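Local coordinates for FERM, RhoGEF and pleckstrin domain protein 2 (Danio rerio, PDB 6D21) that probably acts, as a full-length protein, as a guanine nucleotide exchange factor activating RAC1, with this piece its FERM domain, linked to membrane targeting, at residues Leu47-Gln50 against Trp56-Leu59; Gln9-Ala14 against Ile104-Leu109; Glu16-Glu21 against Phe34-Leu39; Phe258-Gly261 against Gln265-Ile268; Leu206-Met211 against Val274-Phe279. All coordinates share one frame; numbering follows the deposited sequence.

Contact 1 (Leu47-Gln50 against Trp56-Leu59)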
# COMPACT_ATOMS: atom_id res chain seq x y z
N LEU A 47 7.89 7.02 -0.95
CA LEU A 47 8.93 6.32 -0.22
C LEU A 47 8.57 6.30 1.27
O LEU A 47 8.15 7.32 1.81
CB LEU A 47 10.29 6.99 -0.41
CG LEU A 47 10.93 6.91 -1.80
CD1 LEU A 47 12.22 7.73 -1.82
CD2 LEU A 47 11.21 5.45 -2.17
N GLU A 48 8.72 5.16 1.92
CA GLU A 48 8.67 5.14 3.37
C GLU A 48 10.01 4.70 3.94
O GLU A 48 10.81 4.08 3.25
CB GLU A 48 7.54 4.23 3.89
CG GLU A 48 7.00 3.23 2.93
CD GLU A 48 5.79 2.49 3.48
OE1 GLU A 48 5.13 3.01 4.41
OE2 GLU A 48 5.54 1.36 3.01
N PHE A 49 10.25 5.02 5.21
CA PHE A 49 11.46 4.61 5.88
C PHE A 49 11.11 4.02 7.24
O PHE A 49 10.01 4.22 7.74
CB PHE A 49 12.43 5.79 6.04
CG PHE A 49 11.90 6.89 6.91
CD1 PHE A 49 11.14 7.93 6.37
CD2 PHE A 49 12.16 6.89 8.28
CE1 PHE A 49 10.65 8.95 7.18
CE2 PHE A 49 11.68 7.91 9.10
CZ PHE A 49 10.92 8.94 8.54
N GLN A 50 12.06 3.30 7.83
CA GLN A 50 11.83 2.68 9.13
C GLN A 50 12.38 3.58 10.22
O GLN A 50 13.56 3.90 10.21
CB GLN A 50 12.50 1.30 9.22
CG GLN A 50 11.53 0.16 9.17
CD GLN A 50 12.18 -1.19 9.40
OE1 GLN A 50 13.37 -1.38 9.15
NE2 GLN A 50 11.39 -2.14 9.87
N TRP A 56 7.17 1.67 9.80
CA TRP A 56 7.32 2.37 8.52
C TRP A 56 6.55 3.70 8.49
O TRP A 56 5.37 3.75 8.80
CB TRP A 56 6.85 1.47 7.38
CG TRP A 56 7.76 0.30 7.18
CD1 TRP A 56 7.58 -0.98 7.66
CD2 TRP A 56 8.99 0.29 6.45
NE1 TRP A 56 8.63 -1.78 7.26
CE2 TRP A 56 9.51 -1.02 6.53
CE3 TRP A 56 9.70 1.27 5.74
CZ2 TRP A 56 10.71 -1.38 5.92
CZ3 TRP A 56 10.91 0.91 5.15
CH2 TRP A 56 11.40 -0.41 5.24
N VAL A 57 7.26 4.76 8.13
CA VAL A 57 6.72 6.12 8.09
C VAL A 57 6.88 6.66 6.67
O VAL A 57 7.84 6.27 6.01
CB VAL A 57 7.45 7.04 9.10
CG1 VAL A 57 7.00 8.48 8.96
CG2 VAL A 57 7.22 6.54 10.52
N TRP A 58 5.97 7.51 6.18
CA TRP A 58 6.14 8.09 4.85
C TRP A 58 7.17 9.20 4.85
O TRP A 58 7.22 10.02 5.76
CB TRP A 58 4.81 8.65 4.32
CG TRP A 58 3.85 7.58 3.93
CD1 TRP A 58 2.76 7.17 4.65
CD2 TRP A 58 3.88 6.77 2.75
NE1 TRP A 58 2.11 6.15 3.99
CE2 TRP A 58 2.78 5.88 2.83
CE3 TRP A 58 4.75 6.68 1.65
CZ2 TRP A 58 2.51 4.94 1.83
CZ3 TRP A 58 4.48 5.74 0.66
CH2 TRP A 58 3.37 4.88 0.76
N LEU A 59 8.01 9.22 3.82
CA LEU A 59 8.90 10.34 3.59
C LEU A 59 8.10 11.54 3.07
O LEU A 59 7.38 11.45 2.07
CB LEU A 59 10.00 9.96 2.60
CG LEU A 59 11.13 10.96 2.33
CD1 LEU A 59 12.01 11.19 3.55
CD2 LEU A 59 11.96 10.48 1.16
O HOH W 1 7.04 9.81 -0.19
O HOH W 2 3.54 4.15 6.60

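Contact 2 (Gln9-Ala14 against Ile104-Leu109)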
# COMPACT_ATOMS: atom_id res chain seq x y z
N GLN A 9 15.10 0.28 -0.96
CA GLN A 9 14.62 -1.01 -1.42
C GLN A 9 13.48 -0.85 -2.41
O GLN A 9 12.49 -0.18 -2.12
CB GLN A 9 14.16 -1.84 -0.23
CG GLN A 9 13.53 -3.15 -0.63
CD GLN A 9 13.31 -4.06 0.56
OE1 GLN A 9 14.27 -4.59 1.13
NE2 GLN A 9 12.05 -4.22 0.95
N GLY A 10 13.60 -1.48 -3.58
CA GLY A 10 12.55 -1.40 -4.59
C GLY A 10 11.38 -2.31 -4.24
O GLY A 10 11.45 -3.07 -3.27
N LEU A 11 10.31 -2.24 -5.03
CA LEU A 11 9.19 -3.13 -4.81
C LEU A 11 9.57 -4.57 -5.15
O LEU A 11 8.95 -5.53 -4.67
CB LEU A 11 7.98 -2.67 -5.62
CG LEU A 11 7.03 -1.79 -4.78
CD1 LEU A 11 6.06 -0.98 -5.67
CD2 LEU A 11 6.27 -2.67 -3.80
N ASP A 12 10.61 -4.73 -5.96
CA ASP A 12 11.11 -6.05 -6.30
C ASP A 12 12.11 -6.55 -5.26
O ASP A 12 12.81 -7.55 -5.48
CB ASP A 12 11.77 -6.04 -7.69
CG ASP A 12 12.75 -4.88 -7.86
OD1 ASP A 12 13.31 -4.41 -6.85
OD2 ASP A 12 12.96 -4.45 -9.02
N GLU A 13 12.16 -5.83 -4.13
CA GLU A 13 13.02 -6.13 -2.98
C GLU A 13 14.52 -5.89 -3.21
O GLU A 13 15.32 -5.99 -2.29
CB GLU A 13 12.79 -7.57 -2.51
CG GLU A 13 11.49 -7.76 -1.75
CD GLU A 13 11.47 -9.06 -0.98
OE1 GLU A 13 12.34 -9.92 -1.25
OE2 GLU A 13 10.60 -9.22 -0.10
N ALA A 14 14.89 -5.55 -4.44
CA ALA A 14 16.26 -5.17 -4.76
C ALA A 14 16.64 -3.78 -4.20
O ALA A 14 15.98 -2.78 -4.46
CB ALA A 14 16.46 -5.19 -6.26
N ILE A 104 1.03 -5.88 -4.24
CA ILE A 104 0.11 -6.92 -3.77
C ILE A 104 0.89 -8.10 -3.18
O ILE A 104 0.53 -8.65 -2.14
CB ILE A 104 -0.79 -7.41 -4.94
CG1 ILE A 104 -1.70 -6.27 -5.39
CG2 ILE A 104 -1.61 -8.61 -4.51
CD1 ILE A 104 -2.24 -6.47 -6.80
N LYS A 105 1.95 -8.49 -3.88
CA LYS A 105 2.80 -9.58 -3.41
C LYS A 105 3.29 -9.26 -1.99
O LYS A 105 3.22 -10.11 -1.09
CB LYS A 105 3.98 -9.78 -4.36
CG LYS A 105 4.93 -10.91 -3.95
CD LYS A 105 5.89 -11.23 -5.09
CE LYS A 105 6.93 -12.26 -4.65
NZ LYS A 105 7.74 -12.63 -5.84
N ARG A 106 3.74 -8.03 -1.78
CA ARG A 106 4.19 -7.58 -0.46
C ARG A 106 3.09 -7.62 0.61
O ARG A 106 3.31 -8.07 1.75
CB ARG A 106 4.74 -6.15 -0.55
CG ARG A 106 5.36 -5.67 0.79
CD ARG A 106 5.65 -4.17 0.76
NE ARG A 106 6.86 -3.87 0.00
CZ ARG A 106 7.23 -2.64 -0.34
NH1 ARG A 106 6.47 -1.60 -0.00
NH2 ARG A 106 8.36 -2.44 -1.01
N ASP A 107 1.93 -7.07 0.26
CA ASP A 107 0.80 -6.98 1.17
C ASP A 107 0.29 -8.36 1.55
O ASP A 107 -0.15 -8.59 2.67
CB ASP A 107 -0.35 -6.17 0.52
CG ASP A 107 -0.03 -4.67 0.42
OD1 ASP A 107 1.03 -4.24 0.93
OD2 ASP A 107 -0.84 -3.91 -0.19
N LEU A 108 0.36 -9.29 0.59
CA LEU A 108 -0.13 -10.66 0.82
C LEU A 108 0.76 -11.35 1.84
O LEU A 108 0.28 -11.99 2.77
CB LEU A 108 -0.13 -11.44 -0.50
CG LEU A 108 -0.90 -12.74 -0.67
CD1 LEU A 108 -2.39 -12.60 -0.31
CD2 LEU A 108 -0.70 -13.24 -2.10
N LEU A 109 2.06 -11.19 1.67
CA LEU A 109 3.00 -11.82 2.59
C LEU A 109 2.99 -11.20 3.98
O LEU A 109 3.13 -11.91 4.97
CB LEU A 109 4.41 -11.78 2.01
CG LEU A 109 5.50 -12.33 2.93
CD1 LEU A 109 5.23 -13.78 3.28
CD2 LEU A 109 6.86 -12.16 2.26
O HOH W 3 10.24 -4.39 -1.19

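Contact 3 (Glu16-Glu21 against Phe34-Leu39)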
# COMPACT_ATOMS: atom_id res chain seq x y z
N GLU A 16 19.01 -0.51 -4.02
CA GLU A 16 19.98 0.34 -4.69
C GLU A 16 20.42 1.50 -3.80
O GLU A 16 19.72 1.87 -2.85
CB GLU A 16 19.42 0.87 -5.99
CG GLU A 16 19.16 -0.20 -7.03
CD GLU A 16 19.63 0.20 -8.40
OE1 GLU A 16 19.47 -0.60 -9.34
OE2 GLU A 16 20.17 1.32 -8.53
N PHE A 17 21.58 2.07 -4.12
CA PHE A 17 22.13 3.18 -3.36
C PHE A 17 22.11 4.48 -4.14
O PHE A 17 22.40 4.51 -5.34
CB PHE A 17 23.55 2.86 -2.89
CG PHE A 17 23.58 1.89 -1.76
CD1 PHE A 17 23.40 0.53 -1.99
CD2 PHE A 17 23.73 2.33 -0.46
CE1 PHE A 17 23.41 -0.37 -0.94
CE2 PHE A 17 23.73 1.44 0.59
CZ PHE A 17 23.57 0.08 0.35
N TYR A 18 21.75 5.55 -3.44
CA TYR A 18 21.56 6.86 -4.05
C TYR A 18 22.44 7.88 -3.38
O TYR A 18 22.40 8.04 -2.16
CB TYR A 18 20.10 7.29 -3.94
CG TYR A 18 19.19 6.39 -4.72
CD1 TYR A 18 18.75 5.19 -4.19
CD2 TYR A 18 18.80 6.73 -6.02
CE1 TYR A 18 17.94 4.36 -4.91
CE2 TYR A 18 18.00 5.91 -6.75
CZ TYR A 18 17.57 4.73 -6.19
OH TYR A 18 16.75 3.90 -6.91
N GLU A 19 23.23 8.59 -4.18
CA GLU A 19 24.07 9.65 -3.65
C GLU A 19 23.39 11.00 -3.84
O GLU A 19 23.02 11.38 -4.94
CB GLU A 19 25.44 9.61 -4.31
CG GLU A 19 26.00 8.20 -4.41
CD GLU A 19 27.47 8.12 -4.10
OE1 GLU A 19 28.28 7.97 -5.04
OE2 GLU A 19 27.81 8.21 -2.90
N LEU A 20 23.23 11.70 -2.72
CA LEU A 20 22.50 12.97 -2.67
C LEU A 20 23.24 13.94 -1.79
O LEU A 20 23.95 13.53 -0.88
CB LEU A 20 21.09 12.78 -2.14
CG LEU A 20 19.99 12.23 -3.04
CD1 LEU A 20 20.02 10.72 -3.04
CD2 LEU A 20 18.63 12.74 -2.59
N GLU A 21 23.07 15.23 -2.03
CA GLU A 21 23.68 16.22 -1.15
C GLU A 21 22.91 16.25 0.16
O GLU A 21 21.74 15.86 0.22
CB GLU A 21 23.71 17.60 -1.80
CG GLU A 21 22.34 18.12 -2.22
CD GLU A 21 22.33 19.62 -2.41
OE1 GLU A 21 23.32 20.28 -2.03
OE2 GLU A 21 21.32 20.14 -2.93
N PHE A 34 12.66 7.40 -9.01
CA PHE A 34 11.83 7.30 -10.21
C PHE A 34 12.69 7.29 -11.50
O PHE A 34 12.43 6.52 -12.43
CB PHE A 34 10.79 8.45 -10.26
CG PHE A 34 9.83 8.46 -9.09
CD1 PHE A 34 9.51 7.29 -8.41
CD2 PHE A 34 9.25 9.65 -8.66
CE1 PHE A 34 8.63 7.29 -7.31
CE2 PHE A 34 8.37 9.66 -7.58
CZ PHE A 34 8.06 8.49 -6.90
N ARG A 35 13.72 8.12 -11.56
CA ARG A 35 14.61 8.12 -12.73
C ARG A 35 15.43 6.83 -12.83
O ARG A 35 15.57 6.26 -13.91
CB ARG A 35 15.56 9.31 -12.70
CG ARG A 35 16.54 9.35 -13.87
CD ARG A 35 17.48 10.54 -13.78
NE ARG A 35 16.74 11.70 -13.28
CZ ARG A 35 16.97 12.29 -12.11
NH1 ARG A 35 16.22 13.32 -11.74
NH2 ARG A 35 17.93 11.84 -11.32
N ARG A 36 15.97 6.38 -11.71
CA ARG A 36 16.80 5.18 -11.70
C ARG A 36 16.04 3.98 -12.28
O ARG A 36 16.56 3.27 -13.14
CB ARG A 36 17.30 4.90 -10.28
CG ARG A 36 18.20 3.66 -10.11
CD ARG A 36 19.62 3.89 -10.56
NE ARG A 36 20.20 5.13 -10.02
CZ ARG A 36 20.86 5.22 -8.87
NH1 ARG A 36 21.05 4.15 -8.11
NH2 ARG A 36 21.34 6.40 -8.48
N ILE A 37 14.80 3.78 -11.85
CA ILE A 37 14.03 2.63 -12.32
C ILE A 37 13.10 2.99 -13.49
O ILE A 37 12.33 2.16 -13.95
CB ILE A 37 13.21 1.99 -11.18
CG1 ILE A 37 12.06 2.90 -10.72
CG2 ILE A 37 14.13 1.61 -10.00
CD1 ILE A 37 11.13 2.24 -9.67
N ASN A 38 13.22 4.23 -13.97
CA ASN A 38 12.44 4.74 -15.10
C ASN A 38 10.94 4.53 -14.89
O ASN A 38 10.25 3.96 -15.73
CB ASN A 38 12.88 4.08 -16.41
CG ASN A 38 12.55 4.92 -17.64
OD1 ASN A 38 12.57 6.16 -17.58
ND2 ASN A 38 12.23 4.26 -18.74
N LEU A 39 10.44 4.98 -13.75
CA LEU A 39 9.03 4.90 -13.43
C LEU A 39 8.30 6.12 -14.00
O LEU A 39 8.39 7.21 -13.45
CB LEU A 39 8.85 4.82 -11.90
CG LEU A 39 7.40 4.68 -11.40
CD1 LEU A 39 6.67 3.61 -12.20
CD2 LEU A 39 7.33 4.39 -9.88
O HOH W 4 23.59 7.77 -6.86

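Contact 4 (Phe258-Gly261 against Gln265-Ile268)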
# COMPACT_ATOMS: atom_id res chain seq x y z
N PHE A 258 -14.28 10.25 16.10
CA PHE A 258 -13.45 9.08 16.38
C PHE A 258 -12.23 9.44 17.21
O PHE A 258 -11.43 10.29 16.83
CB PHE A 258 -13.01 8.39 15.10
CG PHE A 258 -14.16 7.93 14.24
CD1 PHE A 258 -14.83 6.76 14.54
CD2 PHE A 258 -14.57 8.69 13.16
CE1 PHE A 258 -15.88 6.33 13.76
CE2 PHE A 258 -15.63 8.28 12.37
CZ PHE A 258 -16.29 7.09 12.67
N LEU A 259 -12.08 8.76 18.34
CA LEU A 259 -10.94 8.97 19.22
C LEU A 259 -9.76 8.12 18.78
O LEU A 259 -9.86 6.89 18.71
CB LEU A 259 -11.31 8.64 20.66
CG LEU A 259 -10.42 9.22 21.76
CD1 LEU A 259 -10.19 10.71 21.52
CD2 LEU A 259 -11.06 8.99 23.12
N MET A 260 -8.64 8.77 18.48
CA MET A 260 -7.46 8.03 18.07
C MET A 260 -6.42 8.00 19.19
O MET A 260 -6.63 8.60 20.25
CB MET A 260 -6.90 8.63 16.78
CG MET A 260 -7.96 8.72 15.70
SD MET A 260 -7.34 9.05 14.04
CE MET A 260 -6.10 7.76 13.89
N GLY A 261 -5.31 7.31 18.95
CA GLY A 261 -4.32 7.04 19.99
C GLY A 261 -3.52 8.25 20.45
O GLY A 261 -3.34 8.45 21.66
N GLN A 265 -1.16 10.87 15.56
CA GLN A 265 -1.83 9.85 14.76
C GLN A 265 -3.05 10.43 14.06
O GLN A 265 -3.35 10.06 12.93
CB GLN A 265 -2.24 8.66 15.64
CG GLN A 265 -1.15 7.61 15.80
CD GLN A 265 -1.52 6.56 16.84
OE1 GLN A 265 -2.04 6.89 17.91
NE2 GLN A 265 -1.24 5.29 16.53
N CYS A 266 -3.76 11.33 14.74
CA CYS A 266 -4.86 12.09 14.14
C CYS A 266 -4.37 12.83 12.92
O CYS A 266 -4.99 12.83 11.85
CB CYS A 266 -5.44 13.09 15.13
SG CYS A 266 -6.95 12.58 15.91
N LYS A 267 -3.23 13.47 13.12
CA LYS A 267 -2.64 14.38 12.18
C LYS A 267 -2.14 13.65 10.96
O LYS A 267 -2.35 14.09 9.83
CB LYS A 267 -1.51 15.12 12.88
CG LYS A 267 -0.64 15.97 11.99
CD LYS A 267 -0.04 17.12 12.79
CE LYS A 267 0.40 16.65 14.18
NZ LYS A 267 0.47 17.78 15.16
N ILE A 268 -1.48 12.52 11.19
CA ILE A 268 -1.04 11.66 10.10
C ILE A 268 -2.23 11.17 9.28
O ILE A 268 -2.14 11.07 8.04
CB ILE A 268 -0.22 10.48 10.65
CG1 ILE A 268 1.17 10.96 11.08
CG2 ILE A 268 -0.13 9.36 9.64
CD1 ILE A 268 2.00 9.93 11.84

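Contact 5 (Leu206-Met211 against Val274-Phe279)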
# COMPACT_ATOMS: atom_id res chain seq x y z
N LEU A 206 -10.10 3.19 10.84
CA LEU A 206 -10.36 4.17 9.79
C LEU A 206 -9.41 3.93 8.63
O LEU A 206 -8.28 3.46 8.81
CB LEU A 206 -10.20 5.62 10.30
CG LEU A 206 -11.15 6.05 11.42
CD1 LEU A 206 -10.92 7.51 11.83
CD2 LEU A 206 -12.59 5.82 10.99
N ALA A 207 -9.88 4.25 7.43
CA ALA A 207 -9.04 4.14 6.26
C ALA A 207 -9.51 5.13 5.22
O ALA A 207 -10.67 5.59 5.24
CB ALA A 207 -9.06 2.70 5.70
N VAL A 208 -8.63 5.46 4.29
CA VAL A 208 -8.98 6.38 3.22
C VAL A 208 -8.58 5.73 1.91
O VAL A 208 -7.58 5.00 1.84
CB VAL A 208 -8.31 7.77 3.40
CG1 VAL A 208 -6.76 7.66 3.41
CG2 VAL A 208 -8.81 8.77 2.34
N ALA A 209 -9.38 5.96 0.87
CA ALA A 209 -9.17 5.35 -0.43
C ALA A 209 -9.70 6.26 -1.52
O ALA A 209 -10.18 7.35 -1.23
CB ALA A 209 -9.84 4.00 -0.48
N HIS A 210 -9.62 5.81 -2.78
CA HIS A 210 -9.91 6.67 -3.93
C HIS A 210 -11.30 7.30 -3.87
O HIS A 210 -11.50 8.40 -4.40
CB HIS A 210 -9.77 5.89 -5.25
CG HIS A 210 -10.63 4.67 -5.33
ND1 HIS A 210 -11.93 4.70 -5.77
CD2 HIS A 210 -10.36 3.38 -5.03
CE1 HIS A 210 -12.44 3.48 -5.73
NE2 HIS A 210 -11.51 2.66 -5.28
N MET A 211 -12.25 6.63 -3.22
CA MET A 211 -13.64 7.11 -3.20
C MET A 211 -13.96 7.96 -1.97
O MET A 211 -14.96 8.68 -1.94
CB MET A 211 -14.61 5.92 -3.25
CG MET A 211 -14.87 5.24 -1.90
SD MET A 211 -13.47 4.40 -1.10
CE MET A 211 -13.21 2.98 -2.17
N VAL A 274 -6.44 14.29 3.31
CA VAL A 274 -6.36 15.50 2.51
C VAL A 274 -5.56 15.27 1.21
O VAL A 274 -5.95 15.75 0.13
CB VAL A 274 -5.74 16.65 3.33
CG1 VAL A 274 -5.38 17.80 2.44
CG2 VAL A 274 -6.72 17.09 4.42
N GLU A 275 -4.46 14.56 1.33
CA GLU A 275 -3.68 14.10 0.17
C GLU A 275 -4.44 13.17 -0.78
O GLU A 275 -4.32 13.29 -1.99
CB GLU A 275 -2.41 13.39 0.66
CG GLU A 275 -1.35 14.35 1.19
CD GLU A 275 -0.21 13.65 1.93
OE1 GLU A 275 -0.23 12.41 2.05
OE2 GLU A 275 0.70 14.36 2.41
N HIS A 276 -5.21 12.23 -0.23
CA HIS A 276 -6.04 11.37 -1.06
C HIS A 276 -7.10 12.16 -1.80
O HIS A 276 -7.32 11.96 -3.00
CB HIS A 276 -6.72 10.29 -0.23
CG HIS A 276 -5.97 9.00 -0.20
ND1 HIS A 276 -4.82 8.84 0.55
CD2 HIS A 276 -6.17 7.84 -0.85
CE1 HIS A 276 -4.36 7.61 0.38
NE2 HIS A 276 -5.16 6.98 -0.47
N HIS A 277 -7.77 13.06 -1.08
CA HIS A 277 -8.82 13.88 -1.69
C HIS A 277 -8.24 14.73 -2.82
O HIS A 277 -8.79 14.80 -3.92
CB HIS A 277 -9.48 14.79 -0.66
CG HIS A 277 -10.44 15.76 -1.27
ND1 HIS A 277 -10.09 17.06 -1.58
CD2 HIS A 277 -11.72 15.61 -1.68
CE1 HIS A 277 -11.13 17.67 -2.13
NE2 HIS A 277 -12.13 16.81 -2.21
N SER A 278 -7.14 15.39 -2.52
CA SER A 278 -6.46 16.20 -3.51
C SER A 278 -6.04 15.35 -4.72
O SER A 278 -6.34 15.71 -5.86
CB SER A 278 -5.26 16.90 -2.86
OG SER A 278 -4.32 17.35 -3.81
N PHE A 279 -5.42 14.19 -4.47
CA PHE A 279 -4.94 13.35 -5.57
C PHE A 279 -6.09 12.89 -6.47
O PHE A 279 -6.02 13.02 -7.71
CB PHE A 279 -4.17 12.14 -5.02
CG PHE A 279 -3.61 11.25 -6.08
CD1 PHE A 279 -2.43 11.58 -6.73
CD2 PHE A 279 -4.27 10.09 -6.45
CE1 PHE A 279 -1.92 10.77 -7.71
CE2 PHE A 279 -3.76 9.27 -7.45
CZ PHE A 279 -2.59 9.61 -8.08

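Contact 1 (Leu47-Gln50 against Trp56-Leu59)
F49 and V57 form the hydrogen-bonded pair of an antiparallel beta hairpin, strands 45-50 and 56-58, at one border of the five-stranded sheet in the ubiquitin-like lobe of the FERM domain. The backbones bond in both directions: F49 N to V57 O at 2.8 Å and V57 N to F49 O at 2.8 Å. A third backbone bond, L59 N to L47 O, continues the pairing. The hairpin illustrates how the two faces of one sheet take different chemistry. On the inner face, F49 holds CG between its backbone N and carbonyl carbon (chi1 64°), and its ring lies alongside V57, the two side chains pointing the same way, with V57 CB over the rim of one ring face, 4.3 Å from the centroid, a CH-pi contact. L47 and L59 run side by side in the same direction, CD1 to CD2, and L47 continues onto L29, L30 and V33 of helix 26-36. The other face is polar and aromatic. E48 reaches between the two tryptophans: OE1 sits 4.0 Å above the W58 ring, the carboxylate tilted 18° from it, while OE2 is held by S80 and a salt bridge to R78. A water gives hydrogen bonds to both E48 OE1 and W56 O, so each carboxylate oxygen has a polar partner. R78 and K82 make cation-pi contacts with W56 and W58 respectively. The extended chain of Q50 crosses the W56 indole, its amide inclined 16° to the rings, and sets CG 3.6 Å from the centroid of the W56 six-membered ring.

Contact 2 (Gln9-Ala14 against Ile104-Leu109)
L11 meets R106 nearly at a right angle, with the methyl CD2 laid over one face of the guanidinium, toward its rim. CD2 stands 3.6 Å from R106 CZ and 3.5 Å from R106 NH2, a case of an apolar branch covering the flat side of a charge whose edges remain available for hydrogen bonds. The arginine leaves helix 94-110 with CG anti to the backbone N (chi1 -175°) and bends at chi3, which carries its head to the loop. At the edge of the guanidinium, G10 O lies near the plane but 3.9 Å from R106 NH2, and a water bridges the two. This water accepts from R106 NH2 at 2.7 Å and from Q9 NE2, and donates to G10 O at 2.7 Å. Beyond the loop, R106 NH1 bonds to S80 OG and R106 NH2 to L79 O, so the guanidinium is also tied to strand 76-81. A leucine in place of R106 would probably leave S80 OG and L79 O without their arginine donor, leave the water held by Q9 and G10 alone, and remove the flat surface on which L11 rests. The loop has its own framework: residues 10-13 make a type I beta turn, and D12 OD1 accepts from A14 N in an Asx turn. Together these residues join the turn between the first two strands of the ubiquitin-like lobe to a helix of the central helical lobe, an interlobe contact of the clover-shaped FERM domain.

Contact 3 (Glu16-Glu21 against Phe34-Leu39)
E16 and R36 share a salt bridge in which R36 NH1 donates to E16 OE2 at 3.0 Å, almost straight at 166° and within the guanidinium plane. The same nitrogen gives a second hydrogen bond to F17 O at 3.1 Å, also in the guanidinium plane although the donor stands above the plane of that carbonyl. Two bonds at the edge leave the faces for stacking, and one lies flat on the Y18 ring, with centres 4.2 Å apart and planes 17° from parallel. A bend at chi2 (78°) and another at chi3 fold the arginine back over the tyrosine, while R36 CG comes within 3.5 Å of Y18 OH. This joins edge strand 15-21 to the end of helix 26-36 in the beta-grasp fold of the ubiquitin-like lobe, where the helix packs across the sheet. A serine replacing Y18 would probably strip the guanidinium of its stacking surface and let the R36 side chain turn more freely. Just beyond R36 the helix closes in a Schellman motif, with N38 at positive phi and L39 N bonded to F34 O at 2.8 Å. Y18 also packs on V8 of the neighbouring strand and V33 of the helix.

Contact 4 (Phe258-Gly261 against Gln265-Ile268)
M260 lies against the first turn of helix 263-281, its thioether running over C266 and the backbone of Q265. The sulfur SD comes 3.9 Å from C266 CA, and the terminal methyl CE reaches 3.7 Å from Q265 O. On the way there, M260 CG passes C266 SG at 4.0 Å. These are dispersion contacts, an example of how a flexible methionine adapts to the uneven surface of a helix turn. Its CG stands anti to the carbonyl carbon (chi1 -53°), the next torsion is extended, and a bend at chi3 (52°) turns the methyl toward the helix backbone. The second point of meeting is more polar. Q265 stretches its chain along the turn and brings OE1 within 3.1 Å of G261 CA, where a side chain on G261 would run into that oxygen. OE1 finds its hydrogen bond in S262 OG, in the short link between strand and helix, and this bond helps to fix the amide beside G261. The segments belong to the PH-like lobe of the FERM domain, in which the last strand, 255-260, is followed at once by the C-terminal helix that packs over the sheet; the tight connection brings M260 and C266 together. Farther out, F240 of strand 239-244 touches both M260 and C266, while A196 and H194 of strand 194-197 border M260 from the other neighbouring strand. C266 is also met by F235. The strand itself is held by backbone hydrogen bonds between M260 and K238 and between L259 and A197.

Contact 5 (Leu206-Met211 against Val274-Phe279)
V208 places CG1 between its backbone N and carbonyl carbon (chi1 61°) and CG2 anti to the N, a setting that turns both methyls to H276 on helix 263-281. The histidine answers with chi1 at -94°, away from the usual staggered value, which lays its imidazole across the valine. CG1 then sits over one face of the ring toward its rim, 3.8 Å from the centroid and 19° off the normal, a CH-pi contact. CG2 takes the base of the same side chain, 3.6 Å from H276 CB. One branched residue thus covers both the ring and its stem, a worked case of beta-branching matched to a flat partner. The ring continues along the strand to its end, with H276 CD2 3.9 Å from A209 CA and, more distantly, the backbone N of H210 near the ring plane at the edge. No hydrogen bond crosses between the segments. H276 ND1 instead bonds to N272 O, one turn earlier in its own helix, which helps to fix the rotation of the imidazole while V208 packs on it. F83 meets H276 edge-to-face and stacks with F279, carrying the aromatic contacts beyond the helix. V208 also touches N272 and C273 of the helix, L213 of the next strand and W227, while H210 O accepts from W227 NE1 where the chain turns out of the strand. The whole is the packing of the C-terminal helix against strand 203-209 that characterises the PH-like lobe of FERM domains.

In the fold
Contacts 1 and 3 both belong to the sheet of the ubiquitin-like lobe but lie at opposite borders of it. Contact 1 is a hairpin with backbone bonds, one apolar and one polar, aromatic face; contact 3 is more exposed and relies on charge and stacking, its centre about 21 Å from that of the chain. Contact 2 leaves this lobe for the helical one and combines a methyl over a guanidinium face with a bridging water. Contacts 4 and 5 share helix 263-281 and one sheet in the PH-like lobe, touch through F258 and L206, and are mainly apolar, without hydrogen bonds between their segments. S80 OG is hydrogen-bonded to E48 of contact 1 and to R106 of contact 2.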